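Local coordinates for Serine/threonine-protein kinase Tel1 (Chaetomium thermophilum, PDB 6SKY) that phosphorylates serine and threonine residues of proteins with ATP, probably as a DNA-damage sensor that activates checkpoint signalling, at residues F1890-A1895 with M2808-T2813; E2284-G2289 with S2388-N2393; F2295-D2300 with E2379-S2384; P2676-Y2681 with E2715-V2720. All blocks are in the same frame, centred on the assembly; numbering follows the deposited sequence.

Contact 1: residues F1890-A1895 with M2808-T2813; sequences FAELAA and MGITKT
Glu1892 reaches from helix 1884-1898 to the backbone of Gly2809 and Ile2810, and this is the close-fitting part of the contact. Its chain bends at chi2 (-132°), which carries Glu1892 OE2 to 3.3 Å from Ile2810 N; the hydrogen bond is weak, with an N-H...O angle of 129°. Glu1892 OE2 also lies 3.5 Å from Ile2810 CG2. Gly2809, where the chain leaves helical geometry with positive phi, passes close by, Gly2809 CA being 3.9 Å from Glu1892 OE2. The stronger partner of this buried carboxylate is Arg2739 of helix 2732-2755, which forms a salt bridge to OE2. The looser side is apolar and partly exposed: Ile2810 extends its CD1 to 4.0 Å from Ala1895 CB, one turn further along the helix. The contact thus sets a FAT helix against a loop of the kinase region. Leu1917 of helix 1916-1923 touches both Ala1891 and Ile2810, and behind the FAT helix Phe1890 packs on helices 1836-1849 and 1871-1880.

Contact 2: residues E2284-G2289 with S2388-N2393; sequences EGREAG and SDEHDN
Arg2286 lays its straight side chain across Glu2390, the two crossing obliquely. The carboxylate sits beside the aliphatic part of the arginine, with Glu2390 CD 3.9 Å from Arg2286 CG, and Glu2390 CG lies over one guanidinium face, offset toward the rim. The charges meet only loosely: NH2 of Arg2286 and OE2 of Glu2390 form a long salt bridge of 3.7 Å, the guanidinium and carboxylate planes 36° apart. An alanine in place of Glu2390 would probably leave the guanidinium without this counter-charge and set the exposed arginine free to swing. Deeper in, Ser2388 CB packs 3.6 Å from Gly2285 O, and Ser2388 OG, placed between backbone N and carbonyl carbon (chi1 71°), lies 4.0 Å from Gly2289 CA. Gly2289, without a side chain, lets the helix and Ser2388 come close, their CA atoms 5.5 Å apart. This is helix-to-loop packing in the alpha solenoid of the FAT region: Gly2285 is the N-cap of helix 2286-2303, and the loop follows the long helix 2348-2387. Gly2289 O lies obliquely to the His2391 ring, 4.1 Å from His2391 CE1. Further out, His2293, one turn along the same helix, stacks on the His2391 ring. Salt bridges of Asp2389 to Arg2425 and of Asp2392 to Lys2426 tie the loop to residues further along the chain.

Contact 3: residues F2295-D2300 with E2379-S2384; sequences FAVFCD and ENYLLS
Tyr2381 reaches across to Ala2296, Val2297 and Asp2300 from an antiparallel helix, the axes of the two short segments 8.6 Å apart at closest approach and crossing at -153°. From its CB the side chain turns (chi1 -90°) to bring one ring face over Ala2296: Ala2296 CB lies 3.8 Å from Tyr2381 CD1 and 14° off the ring normal, a CH-pi contact. Beyond it Tyr2381 CE2 comes to 4.0 Å from Asp2300 OD2, at the ring edge. Tyr2381 OH gives a weak hydrogen bond of 3.3 Å to Asp2300 OD2, and Val2297 CG2 flanks it. Ala2296, one turn before Asp2300, also meets Asn2380, their CB atoms 3.6 Å apart; the Asn2380 amide passes obliquely by Phe2295, Asn2380 ND2 being 3.4 Å from Phe2295 CD2. A phenylalanine in place of Tyr2381 lacks the hydroxyl, and Asp2300 OD2 would probably lose this weak bond. Arg2397 of helix 2394-2404 forms a salt bridge to OD2, consistent with a buried negative charge balanced mainly by the arginine.

Contact 4: residues P2676-Y2681 with E2715-V2720; sequences PAHERY and ERFHPV
Phe2717 stacks on His2678 face to face, ring centroids 4.1 Å apart and planes at 21°. With its CG anti to the backbone N (chi1 -150°), the phenylalanine swings its CE2 over the middle of the imidazole. Its ring also meets Tyr2943, near the C terminus, edge-to-face. The next residue, His2718, turns the end of its side chain away from the helix, where ND1 is hydrogen-bonded to Asp2685 and the ring meets that of Tyr2682. Pro2719 passes the same imidazole obliquely, Pro2719 CA 3.9 Å from His2678 CE1, and rests its own ring on helix 2802-2806. Val2720 then closes the opposite face of His2678: Val2720 CG2 lies 3.8 Å from the ring centroid, 5° off the normal, in a CH-pi contact. Val2720 CG2 also touches Ala2677 CB at 3.7 Å, while Val2720 CG1 lies 4.2 Å from Tyr2681 CB. His2678 is therefore clamped between an aromatic ring and a methyl group. Asp2803 fixes the rotation of the imidazole through a hydrogen bond between OD1 and NE2, and its OD2 takes the N-H of Val2720, so one carboxylate ties helix and loop together. In this PI3-kinase-like fold, helix 2670-2681 directly follows the nucleotide-lining Pro2669, a position consistent with the start of the C-terminal lobe, just past the hinge.

In the fold
From the N terminus, helix 1884-1898 opens contact 1, whose loop closes only in the kinase region at 2808-2813 and encloses the other three contacts. Within it, helix 2286-2303 opens contact 2 and, a little further on, contact 3. Contact 3 closes first, at 2379-2384, so it nests within contact 2, and the two centres are 11 Å apart. Within the FAT region, contact 3 pairs helix 2286-2303 with the end of the long helix 2348-2387, and contact 2 its start with the loop that follows. Contact 4 opens after contact 2 has closed and joins two parts of the kinase. Its centre is about 17 Å from that of contact 1, which ties FAT to kinase. None of the loops cross.

Contact 1: residues F1890-A1895 with M2808-T2813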
loop_
_atom_site.group_PDB
_atom_site.type_symbol
_atom_site.label_atom_id
_atom_site.label_comp_id
_atom_site.label_asym_id
_atom_site.label_seq_id
_atom_site.Cartn_x
_atom_site.Cartn_y
_atom_site.Cartn_z
ATOM N N PHE A 1890 -13.745 -16.568 -34.637
ATOM C CA PHE A 1890 -12.984 -17.379 -35.581
ATOM C C PHE A 1890 -11.761 -17.999 -34.925
ATOM O O PHE A 1890 -11.401 -19.134 -35.233
ATOM C CB PHE A 1890 -12.563 -16.543 -36.778
ATOM C CG PHE A 1890 -13.665 -16.264 -37.737
ATOM C CD1 PHE A 1890 -14.678 -17.163 -37.922
ATOM C CD2 PHE A 1890 -13.683 -15.094 -38.454
ATOM C CE1 PHE A 1890 -15.686 -16.898 -38.803
ATOM C CE2 PHE A 1890 -14.683 -14.832 -39.336
ATOM C CZ PHE A 1890 -15.684 -15.731 -39.510
ATOM N N ALA A 1891 -11.105 -17.270 -34.025
ATOM C CA ALA A 1891 -9.943 -17.818 -33.338
ATOM C C ALA A 1891 -10.324 -18.999 -32.460
ATOM O O ALA A 1891 -9.569 -19.969 -32.346
ATOM C CB ALA A 1891 -9.272 -16.732 -32.508
ATOM N N GLU A 1892 -11.498 -18.943 -31.840
ATOM C CA GLU A 1892 -11.946 -20.074 -31.037
ATOM C C GLU A 1892 -12.299 -21.275 -31.903
ATOM O O GLU A 1892 -11.985 -22.415 -31.545
ATOM C CB GLU A 1892 -13.124 -19.660 -30.178
ATOM C CG GLU A 1892 -12.769 -18.533 -29.263
ATOM C CD GLU A 1892 -13.206 -18.784 -27.857
ATOM O OE1 GLU A 1892 -13.876 -19.809 -27.627
ATOM O OE2 GLU A 1892 -12.881 -17.960 -26.978
ATOM N N LEU A 1893 -12.949 -21.048 -33.044
ATOM C CA LEU A 1893 -13.198 -22.157 -33.963
ATOM C C LEU A 1893 -11.892 -22.776 -34.455
ATOM O O LEU A 1893 -11.785 -23.999 -34.589
ATOM C CB LEU A 1893 -14.048 -21.686 -35.136
ATOM C CG LEU A 1893 -15.429 -21.162 -34.771
ATOM C CD1 LEU A 1893 -16.152 -20.709 -35.997
ATOM C CD2 LEU A 1893 -16.209 -22.226 -34.085
ATOM N N ALA A 1894 -10.879 -21.951 -34.708
ATOM C CA ALA A 1894 -9.581 -22.477 -35.111
ATOM C C ALA A 1894 -8.959 -23.328 -34.013
ATOM O O ALA A 1894 -8.454 -24.430 -34.270
ATOM C CB ALA A 1894 -8.651 -21.328 -35.480
ATOM N N ALA A 1895 -8.964 -22.820 -32.780
ATOM C CA ALA A 1895 -8.419 -23.583 -31.663
ATOM C C ALA A 1895 -9.130 -24.917 -31.509
ATOM O O ALA A 1895 -8.497 -25.928 -31.193
ATOM C CB ALA A 1895 -8.518 -22.773 -30.373
ATOM N N MET A 2808 -16.133 -20.901 -20.506
ATOM C CA MET A 2808 -15.484 -19.626 -20.261
ATOM C C MET A 2808 -14.573 -19.184 -21.388
ATOM O O MET A 2808 -14.117 -18.041 -21.377
ATOM C CB MET A 2808 -14.671 -19.686 -18.972
ATOM C CG MET A 2808 -15.502 -19.633 -17.736
ATOM S SD MET A 2808 -14.585 -20.021 -16.262
ATOM C CE MET A 2808 -15.955 -20.202 -15.146
ATOM N N GLY A 2809 -14.276 -20.051 -22.341
ATOM C CA GLY A 2809 -13.550 -19.608 -23.506
ATOM C C GLY A 2809 -12.185 -20.219 -23.705
ATOM O O GLY A 2809 -11.876 -21.279 -23.164
ATOM N N ILE A 2810 -11.357 -19.532 -24.488
ATOM C CA ILE A 2810 -10.062 -20.059 -24.892
ATOM C C ILE A 2810 -9.007 -19.809 -23.822
ATOM O O ILE A 2810 -8.054 -20.582 -23.696
ATOM C CB ILE A 2810 -9.678 -19.446 -26.250
ATOM C CG1 ILE A 2810 -8.453 -20.121 -26.839
ATOM C CG2 ILE A 2810 -9.442 -17.954 -26.134
ATOM C CD1 ILE A 2810 -8.060 -19.530 -28.153
ATOM N N THR A 2811 -9.149 -18.739 -23.043
ATOM C CA THR A 2811 -8.373 -18.525 -21.823
ATOM C C THR A 2811 -9.240 -19.035 -20.688
ATOM O O THR A 2811 -10.175 -18.370 -20.253
ATOM C CB THR A 2811 -8.034 -17.056 -21.640
ATOM O OG1 THR A 2811 -9.223 -16.338 -21.307
ATOM C CG2 THR A 2811 -7.474 -16.486 -22.912
ATOM N N LYS A 2812 -8.945 -20.240 -20.214
ATOM C CA LYS A 2812 -9.943 -20.999 -19.479
ATOM C C LYS A 2812 -10.375 -20.337 -18.177
ATOM O O LYS A 2812 -11.481 -19.807 -18.101
ATOM C CB LYS A 2812 -9.403 -22.399 -19.230
ATOM C CG LYS A 2812 -8.779 -22.986 -20.470
ATOM C CD LYS A 2812 -8.929 -24.484 -20.536
ATOM C CE LYS A 2812 -8.065 -25.175 -19.513
ATOM N NZ LYS A 2812 -8.119 -26.650 -19.671
ATOM N N THR A 2813 -9.503 -20.290 -17.176
ATOM C CA THR A 2813 -9.816 -19.601 -15.934
ATOM C C THR A 2813 -9.110 -18.266 -15.802
ATOM O O THR A 2813 -9.511 -17.453 -14.971
ATOM C CB THR A 2813 -9.463 -20.469 -14.716
ATOM O OG1 THR A 2813 -8.406 -21.370 -15.055
ATOM C CG2 THR A 2813 -10.654 -21.267 -14.270
#

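Contact 2: residues E2284-G2289 with S2388-N2393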
loop_
_atom_site.group_PDB
_atom_site.type_symbol
_atom_site.label_atom_id
_atom_site.label_comp_id
_atom_site.label_asym_id
_atom_site.label_seq_id
_atom_site.Cartn_x
_atom_site.Cartn_y
_atom_site.Cartn_z
ATOM N N GLU A 2284 -35.087 15.787 10.850
ATOM C CA GLU A 2284 -35.419 15.230 9.549
ATOM C C GLU A 2284 -34.454 15.781 8.515
ATOM O O GLU A 2284 -33.940 16.889 8.659
ATOM C CB GLU A 2284 -36.861 15.554 9.164
ATOM C CG GLU A 2284 -37.439 14.656 8.092
ATOM C CD GLU A 2284 -38.010 13.364 8.647
ATOM O OE1 GLU A 2284 -37.930 13.148 9.873
ATOM O OE2 GLU A 2284 -38.545 12.563 7.854
ATOM N N GLY A 2285 -34.210 15.002 7.476
ATOM C CA GLY A 2285 -33.307 15.392 6.414
ATOM C C GLY A 2285 -32.046 14.550 6.421
ATOM O O GLY A 2285 -31.882 13.628 7.217
ATOM N N ARG A 2286 -31.141 14.887 5.505
ATOM C CA ARG A 2286 -29.899 14.135 5.390
ATOM C C ARG A 2286 -28.826 14.608 6.352
ATOM O O ARG A 2286 -27.987 13.807 6.771
ATOM C CB ARG A 2286 -29.362 14.206 3.965
ATOM C CG ARG A 2286 -30.147 13.357 2.997
ATOM C CD ARG A 2286 -29.292 12.934 1.824
ATOM N NE ARG A 2286 -30.055 12.153 0.859
ATOM C CZ ARG A 2286 -29.548 11.663 -0.266
ATOM N NH1 ARG A 2286 -30.316 10.965 -1.091
ATOM N NH2 ARG A 2286 -28.273 11.871 -0.564
ATOM N N GLU A 2287 -28.836 15.886 6.718
ATOM C CA GLU A 2287 -27.901 16.378 7.720
ATOM C C GLU A 2287 -28.129 15.688 9.058
ATOM O O GLU A 2287 -27.196 15.144 9.667
ATOM C CB GLU A 2287 -28.057 17.889 7.848
ATOM C CG GLU A 2287 -27.127 18.559 8.824
ATOM C CD GLU A 2287 -27.478 20.018 9.024
ATOM O OE1 GLU A 2287 -28.560 20.436 8.567
ATOM O OE2 GLU A 2287 -26.677 20.749 9.638
ATOM N N ALA A 2288 -29.377 15.687 9.526
ATOM C CA ALA A 2288 -29.695 15.011 10.775
ATOM C C ALA A 2288 -29.475 13.515 10.658
ATOM O O ALA A 2288 -29.048 12.869 11.616
ATOM C CB ALA A 2288 -31.132 15.308 11.180
ATOM N N GLY A 2289 -29.774 12.940 9.498
ATOM C CA GLY A 2289 -29.510 11.527 9.311
ATOM C C GLY A 2289 -28.047 11.189 9.496
ATOM O O GLY A 2289 -27.706 10.219 10.171
ATOM N N SER A 2388 -33.669 9.828 7.084
ATOM C CA SER A 2388 -33.292 9.758 5.682
ATOM C C SER A 2388 -33.216 8.302 5.248
ATOM O O SER A 2388 -33.386 7.383 6.048
ATOM C CB SER A 2388 -31.959 10.466 5.431
ATOM O OG SER A 2388 -30.882 9.730 5.979
ATOM N N ASP A 2389 -32.945 8.101 3.963
ATOM C CA ASP A 2389 -32.795 6.777 3.382
ATOM C C ASP A 2389 -31.346 6.389 3.148
ATOM O O ASP A 2389 -31.092 5.306 2.617
ATOM C CB ASP A 2389 -33.551 6.693 2.058
ATOM C CG ASP A 2389 -35.022 6.419 2.243
ATOM O OD1 ASP A 2389 -35.733 7.293 2.779
ATOM O OD2 ASP A 2389 -35.469 5.325 1.845
ATOM N N GLU A 2390 -30.395 7.243 3.521
ATOM C CA GLU A 2390 -28.993 6.946 3.256
ATOM C C GLU A 2390 -28.559 5.673 3.957
ATOM O O GLU A 2390 -27.862 4.840 3.372
ATOM C CB GLU A 2390 -28.115 8.110 3.700
ATOM C CG GLU A 2390 -28.325 9.389 2.938
ATOM C CD GLU A 2390 -27.492 10.531 3.498
ATOM O OE1 GLU A 2390 -27.557 10.777 4.722
ATOM O OE2 GLU A 2390 -26.761 11.176 2.715
ATOM N N HIS A 2391 -28.959 5.508 5.209
ATOM C CA HIS A 2391 -28.537 4.387 6.040
ATOM C C HIS A 2391 -29.772 3.560 6.353
ATOM O O HIS A 2391 -30.557 3.919 7.232
ATOM C CB HIS A 2391 -27.864 4.883 7.308
ATOM C CG HIS A 2391 -26.936 6.033 7.084
ATOM N ND1 HIS A 2391 -27.328 7.344 7.233
ATOM C CD2 HIS A 2391 -25.634 6.068 6.717
ATOM C CE1 HIS A 2391 -26.308 8.139 6.970
ATOM N NE2 HIS A 2391 -25.267 7.389 6.655
ATOM N N ASP A 2392 -29.957 2.463 5.625
ATOM C CA ASP A 2392 -31.108 1.604 5.828
ATOM C C ASP A 2392 -30.755 0.211 6.303
ATOM O O ASP A 2392 -31.663 -0.545 6.659
ATOM C CB ASP A 2392 -31.936 1.496 4.543
ATOM C CG ASP A 2392 -32.930 2.619 4.406
ATOM O OD1 ASP A 2392 -33.006 3.452 5.329
ATOM O OD2 ASP A 2392 -33.638 2.667 3.381
ATOM N N ASN A 2393 -29.482 -0.159 6.317
ATOM C CA ASN A 2393 -29.082 -1.364 7.021
ATOM C C ASN A 2393 -28.944 -1.130 8.512
ATOM O O ASN A 2393 -28.536 -2.043 9.232
ATOM C CB ASN A 2393 -27.775 -1.898 6.451
ATOM C CG ASN A 2393 -27.806 -1.988 4.952
ATOM O OD1 ASN A 2393 -28.499 -2.828 4.384
ATOM N ND2 ASN A 2393 -27.058 -1.115 4.293
#

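Contact 3: residues F2295-D2300 with E2379-S2384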
loop_
_atom_site.group_PDB
_atom_site.type_symbol
_atom_site.label_atom_id
_atom_site.label_comp_id
_atom_site.label_asym_id
_atom_site.label_seq_id
_atom_site.Cartn_x
_atom_site.Cartn_y
_atom_site.Cartn_z
ATOM N N PHE A 2295 -23.558 9.206 15.567
ATOM C CA PHE A 2295 -23.601 9.011 17.008
ATOM C C PHE A 2295 -23.984 7.583 17.372
ATOM O O PHE A 2295 -23.435 7.012 18.321
ATOM C CB PHE A 2295 -24.568 10.007 17.628
ATOM C CG PHE A 2295 -24.307 10.272 19.062
ATOM C CD1 PHE A 2295 -23.137 9.867 19.646
ATOM C CD2 PHE A 2295 -25.235 10.911 19.832
ATOM C CE1 PHE A 2295 -22.899 10.105 20.969
ATOM C CE2 PHE A 2295 -24.998 11.148 21.152
ATOM C CZ PHE A 2295 -23.833 10.746 21.719
ATOM N N ALA A 2296 -24.919 6.983 16.637
ATOM C CA ALA A 2296 -25.321 5.612 16.931
ATOM C C ALA A 2296 -24.184 4.632 16.697
ATOM O O ALA A 2296 -23.961 3.731 17.507
ATOM C CB ALA A 2296 -26.525 5.230 16.085
ATOM N N VAL A 2297 -23.454 4.787 15.597
ATOM C CA VAL A 2297 -22.333 3.899 15.326
ATOM C C VAL A 2297 -21.231 4.084 16.360
ATOM O O VAL A 2297 -20.602 3.111 16.789
ATOM C CB VAL A 2297 -21.825 4.124 13.896
ATOM C CG1 VAL A 2297 -20.534 3.401 13.677
ATOM C CG2 VAL A 2297 -22.853 3.633 12.922
ATOM N N PHE A 2298 -20.996 5.321 16.803
ATOM C CA PHE A 2298 -20.034 5.550 17.878
ATOM C C PHE A 2298 -20.427 4.812 19.151
ATOM O O PHE A 2298 -19.617 4.082 19.729
ATOM C CB PHE A 2298 -19.901 7.044 18.146
ATOM C CG PHE A 2298 -19.047 7.376 19.328
ATOM C CD1 PHE A 2298 -17.676 7.424 19.214
ATOM C CD2 PHE A 2298 -19.617 7.654 20.551
ATOM C CE1 PHE A 2298 -16.902 7.726 20.291
ATOM C CE2 PHE A 2298 -18.842 7.952 21.629
ATOM C CZ PHE A 2298 -17.487 7.991 21.497
ATOM N N CYS A 2299 -21.663 5.000 19.615
ATOM C CA CYS A 2299 -22.084 4.347 20.852
ATOM C C CYS A 2299 -22.051 2.830 20.724
ATOM O O CYS A 2299 -21.672 2.124 21.666
ATOM C CB CYS A 2299 -23.480 4.812 21.246
ATOM S SG CYS A 2299 -23.578 6.502 21.801
ATOM N N ASP A 2300 -22.446 2.306 19.566
ATOM C CA ASP A 2300 -22.389 0.867 19.353
ATOM C C ASP A 2300 -20.962 0.361 19.454
ATOM O O ASP A 2300 -20.694 -0.644 20.113
ATOM C CB ASP A 2300 -22.980 0.523 17.992
ATOM C CG ASP A 2300 -23.372 -0.919 17.879
ATOM O OD1 ASP A 2300 -23.230 -1.653 18.872
ATOM O OD2 ASP A 2300 -23.828 -1.323 16.795
ATOM N N GLU A 2379 -31.675 4.756 20.628
ATOM C CA GLU A 2379 -32.411 5.961 20.278
ATOM C C GLU A 2379 -31.909 6.567 18.980
ATOM O O GLU A 2379 -32.709 6.976 18.134
ATOM C CB GLU A 2379 -32.309 6.968 21.410
ATOM C CG GLU A 2379 -32.723 8.353 21.028
ATOM C CD GLU A 2379 -32.550 9.322 22.166
ATOM O OE1 GLU A 2379 -32.241 8.873 23.286
ATOM O OE2 GLU A 2379 -32.720 10.534 21.945
ATOM N N ASN A 2380 -30.592 6.625 18.788
ATOM C CA ASN A 2380 -30.078 7.251 17.581
ATOM C C ASN A 2380 -30.217 6.362 16.357
ATOM O O ASN A 2380 -30.363 6.884 15.256
ATOM C CB ASN A 2380 -28.627 7.659 17.777
ATOM C CG ASN A 2380 -28.478 8.815 18.717
ATOM O OD1 ASN A 2380 -29.020 9.885 18.495
ATOM N ND2 ASN A 2380 -27.745 8.604 19.784
ATOM N N TYR A 2381 -30.203 5.037 16.505
ATOM C CA TYR A 2381 -30.551 4.188 15.367
ATOM C C TYR A 2381 -31.975 4.455 14.912
ATOM O O TYR A 2381 -32.244 4.601 13.715
ATOM C CB TYR A 2381 -30.382 2.716 15.723
ATOM C CG TYR A 2381 -29.017 2.177 15.428
ATOM C CD1 TYR A 2381 -28.368 2.503 14.266
ATOM C CD2 TYR A 2381 -28.370 1.356 16.325
ATOM C CE1 TYR A 2381 -27.127 2.023 14.001
ATOM C CE2 TYR A 2381 -27.128 0.876 16.065
ATOM C CZ TYR A 2381 -26.510 1.211 14.901
ATOM O OH TYR A 2381 -25.259 0.731 14.632
ATOM N N LEU A 2382 -32.906 4.537 15.862
ATOM C CA LEU A 2382 -34.292 4.777 15.484
ATOM C C LEU A 2382 -34.482 6.162 14.885
ATOM O O LEU A 2382 -35.268 6.330 13.951
ATOM C CB LEU A 2382 -35.203 4.585 16.686
ATOM C CG LEU A 2382 -35.415 3.128 17.046
ATOM C CD1 LEU A 2382 -36.315 3.045 18.227
ATOM C CD2 LEU A 2382 -36.002 2.397 15.876
ATOM N N LEU A 2383 -33.784 7.170 15.404
ATOM C CA LEU A 2383 -33.900 8.503 14.825
ATOM C C LEU A 2383 -33.277 8.565 13.441
ATOM O O LEU A 2383 -33.777 9.272 12.565
ATOM C CB LEU A 2383 -33.257 9.538 15.733
ATOM C CG LEU A 2383 -33.980 9.865 17.028
ATOM C CD1 LEU A 2383 -33.176 10.854 17.816
ATOM C CD2 LEU A 2383 -35.337 10.420 16.740
ATOM N N SER A 2384 -32.184 7.842 13.221
ATOM C CA SER A 2384 -31.545 7.852 11.917
ATOM C C SER A 2384 -32.374 7.135 10.870
ATOM O O SER A 2384 -32.332 7.508 9.696
ATOM C CB SER A 2384 -30.174 7.211 12.008
ATOM O OG SER A 2384 -29.869 6.539 10.810
#

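Contact 4: residues P2676-Y2681 with E2715-V2720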
loop_
_atom_site.group_PDB
_atom_site.type_symbol
_atom_site.label_atom_id
_atom_site.label_comp_id
_atom_site.label_asym_id
_atom_site.label_seq_id
_atom_site.Cartn_x
_atom_site.Cartn_y
_atom_site.Cartn_z
ATOM N N PRO A 2676 -27.579 -34.507 -23.087
ATOM C CA PRO A 2676 -27.790 -34.718 -24.527
ATOM C C PRO A 2676 -26.672 -34.179 -25.395
ATOM O O PRO A 2676 -26.340 -34.784 -26.421
ATOM C CB PRO A 2676 -29.106 -33.986 -24.785
ATOM C CG PRO A 2676 -29.790 -34.014 -23.512
ATOM C CD PRO A 2676 -28.748 -33.859 -22.477
ATOM N N ALA A 2677 -26.087 -33.045 -25.027
ATOM C CA ALA A 2677 -25.043 -32.450 -25.843
ATOM C C ALA A 2677 -23.805 -33.321 -25.900
ATOM O O ALA A 2677 -23.117 -33.349 -26.925
ATOM C CB ALA A 2677 -24.690 -31.071 -25.309
ATOM N N HIS A 2678 -23.507 -34.043 -24.825
ATOM C CA HIS A 2678 -22.304 -34.863 -24.802
ATOM C C HIS A 2678 -22.369 -35.968 -25.835
ATOM O O HIS A 2678 -21.354 -36.319 -26.440
ATOM C CB HIS A 2678 -22.092 -35.448 -23.413
ATOM C CG HIS A 2678 -21.233 -34.605 -22.535
ATOM N ND1 HIS A 2678 -19.878 -34.482 -22.723
ATOM C CD2 HIS A 2678 -21.535 -33.843 -21.463
ATOM C CE1 HIS A 2678 -19.383 -33.681 -21.801
ATOM N NE2 HIS A 2678 -20.368 -33.275 -21.027
ATOM N N GLU A 2679 -23.545 -36.537 -26.049
ATOM C CA GLU A 2679 -23.685 -37.570 -27.057
ATOM C C GLU A 2679 -23.994 -37.012 -28.432
ATOM O O GLU A 2679 -23.785 -37.709 -29.427
ATOM C CB GLU A 2679 -24.779 -38.552 -26.658
ATOM C CG GLU A 2679 -26.143 -37.939 -26.616
ATOM C CD GLU A 2679 -27.206 -38.947 -26.278
ATOM O OE1 GLU A 2679 -26.857 -40.134 -26.128
ATOM O OE2 GLU A 2679 -28.387 -38.559 -26.165
ATOM N N ARG A 2680 -24.488 -35.780 -28.516
ATOM C CA ARG A 2680 -24.686 -35.169 -29.821
ATOM C C ARG A 2680 -23.361 -34.765 -30.451
ATOM O O ARG A 2680 -23.178 -34.913 -31.662
ATOM C CB ARG A 2680 -25.615 -33.972 -29.692
ATOM C CG ARG A 2680 -25.602 -33.056 -30.864
ATOM C CD ARG A 2680 -26.771 -32.120 -30.831
ATOM N NE ARG A 2680 -26.707 -31.189 -29.718
ATOM C CZ ARG A 2680 -27.563 -31.177 -28.709
ATOM N NH1 ARG A 2680 -27.437 -30.287 -27.744
ATOM N NH2 ARG A 2680 -28.552 -32.052 -28.672
ATOM N N TYR A 2681 -22.416 -34.271 -29.657
ATOM C CA TYR A 2681 -21.165 -33.795 -30.228
ATOM C C TYR A 2681 -20.039 -34.812 -30.192
ATOM O O TYR A 2681 -19.074 -34.657 -30.942
ATOM C CB TYR A 2681 -20.705 -32.520 -29.524
ATOM C CG TYR A 2681 -21.646 -31.374 -29.738
ATOM C CD1 TYR A 2681 -21.666 -30.688 -30.930
ATOM C CD2 TYR A 2681 -22.522 -30.986 -28.756
ATOM C CE1 TYR A 2681 -22.524 -29.656 -31.130
ATOM C CE2 TYR A 2681 -23.383 -29.956 -28.952
ATOM C CZ TYR A 2681 -23.386 -29.298 -30.141
ATOM O OH TYR A 2681 -24.256 -28.258 -30.339
ATOM N N GLU A 2715 -11.004 -39.436 -19.370
ATOM C CA GLU A 2715 -10.305 -39.511 -20.646
ATOM C C GLU A 2715 -11.219 -39.892 -21.798
ATOM O O GLU A 2715 -10.811 -39.770 -22.955
ATOM C CB GLU A 2715 -9.147 -40.497 -20.557
ATOM C CG GLU A 2715 -7.848 -39.842 -20.154
ATOM C CD GLU A 2715 -6.831 -40.822 -19.613
ATOM O OE1 GLU A 2715 -7.119 -42.036 -19.584
ATOM O OE2 GLU A 2715 -5.739 -40.374 -19.209
ATOM N N ARG A 2716 -12.434 -40.345 -21.514
ATOM C CA ARG A 2716 -13.410 -40.714 -22.528
ATOM C C ARG A 2716 -14.659 -39.853 -22.429
ATOM O O ARG A 2716 -15.755 -40.301 -22.744
ATOM C CB ARG A 2716 -13.787 -42.185 -22.406
ATOM C CG ARG A 2716 -12.651 -43.138 -22.618
ATOM C CD ARG A 2716 -13.194 -44.520 -22.841
ATOM N NE ARG A 2716 -14.164 -44.536 -23.930
ATOM C CZ ARG A 2716 -14.973 -45.555 -24.192
ATOM N NH1 ARG A 2716 -15.826 -45.486 -25.201
ATOM N NH2 ARG A 2716 -14.932 -46.644 -23.438
ATOM N N PHE A 2717 -14.502 -38.616 -21.982
ATOM C CA PHE A 2717 -15.627 -37.719 -21.774
ATOM C C PHE A 2717 -15.088 -36.314 -21.972
ATOM O O PHE A 2717 -14.274 -35.853 -21.173
ATOM C CB PHE A 2717 -16.210 -37.905 -20.380
ATOM C CG PHE A 2717 -17.672 -37.618 -20.279
ATOM C CD1 PHE A 2717 -18.592 -38.439 -20.876
ATOM C CD2 PHE A 2717 -18.125 -36.549 -19.550
ATOM C CE1 PHE A 2717 -19.927 -38.184 -20.770
ATOM C CE2 PHE A 2717 -19.460 -36.299 -19.442
ATOM C CZ PHE A 2717 -20.359 -37.117 -20.051
ATOM N N HIS A 2718 -15.509 -35.651 -23.032
ATOM C CA HIS A 2718 -14.948 -34.350 -23.338
ATOM C C HIS A 2718 -15.982 -33.260 -23.133
ATOM O O HIS A 2718 -17.153 -33.471 -23.441
ATOM C CB HIS A 2718 -14.445 -34.292 -24.781
ATOM C CG HIS A 2718 -13.486 -35.381 -25.132
ATOM N ND1 HIS A 2718 -13.893 -36.597 -25.630
ATOM C CD2 HIS A 2718 -12.137 -35.439 -25.052
ATOM C CE1 HIS A 2718 -12.837 -37.358 -25.843
ATOM N NE2 HIS A 2718 -11.759 -36.679 -25.500
ATOM N N PRO A 2719 -15.586 -32.095 -22.636
ATOM C CA PRO A 2719 -16.563 -31.034 -22.373
ATOM C C PRO A 2719 -17.194 -30.489 -23.642
ATOM O O PRO A 2719 -16.576 -30.445 -24.706
ATOM C CB PRO A 2719 -15.730 -29.962 -21.670
ATOM C CG PRO A 2719 -14.338 -30.275 -22.001
ATOM C CD PRO A 2719 -14.247 -31.736 -22.156
ATOM N N VAL A 2720 -18.450 -30.062 -23.516
ATOM C CA VAL A 2720 -19.222 -29.561 -24.645
ATOM C C VAL A 2720 -19.914 -28.251 -24.308
ATOM O O VAL A 2720 -20.817 -27.824 -25.026
ATOM C CB VAL A 2720 -20.273 -30.586 -25.094
ATOM C CG1 VAL A 2720 -19.622 -31.844 -25.556
ATOM C CG2 VAL A 2720 -21.212 -30.861 -23.974
#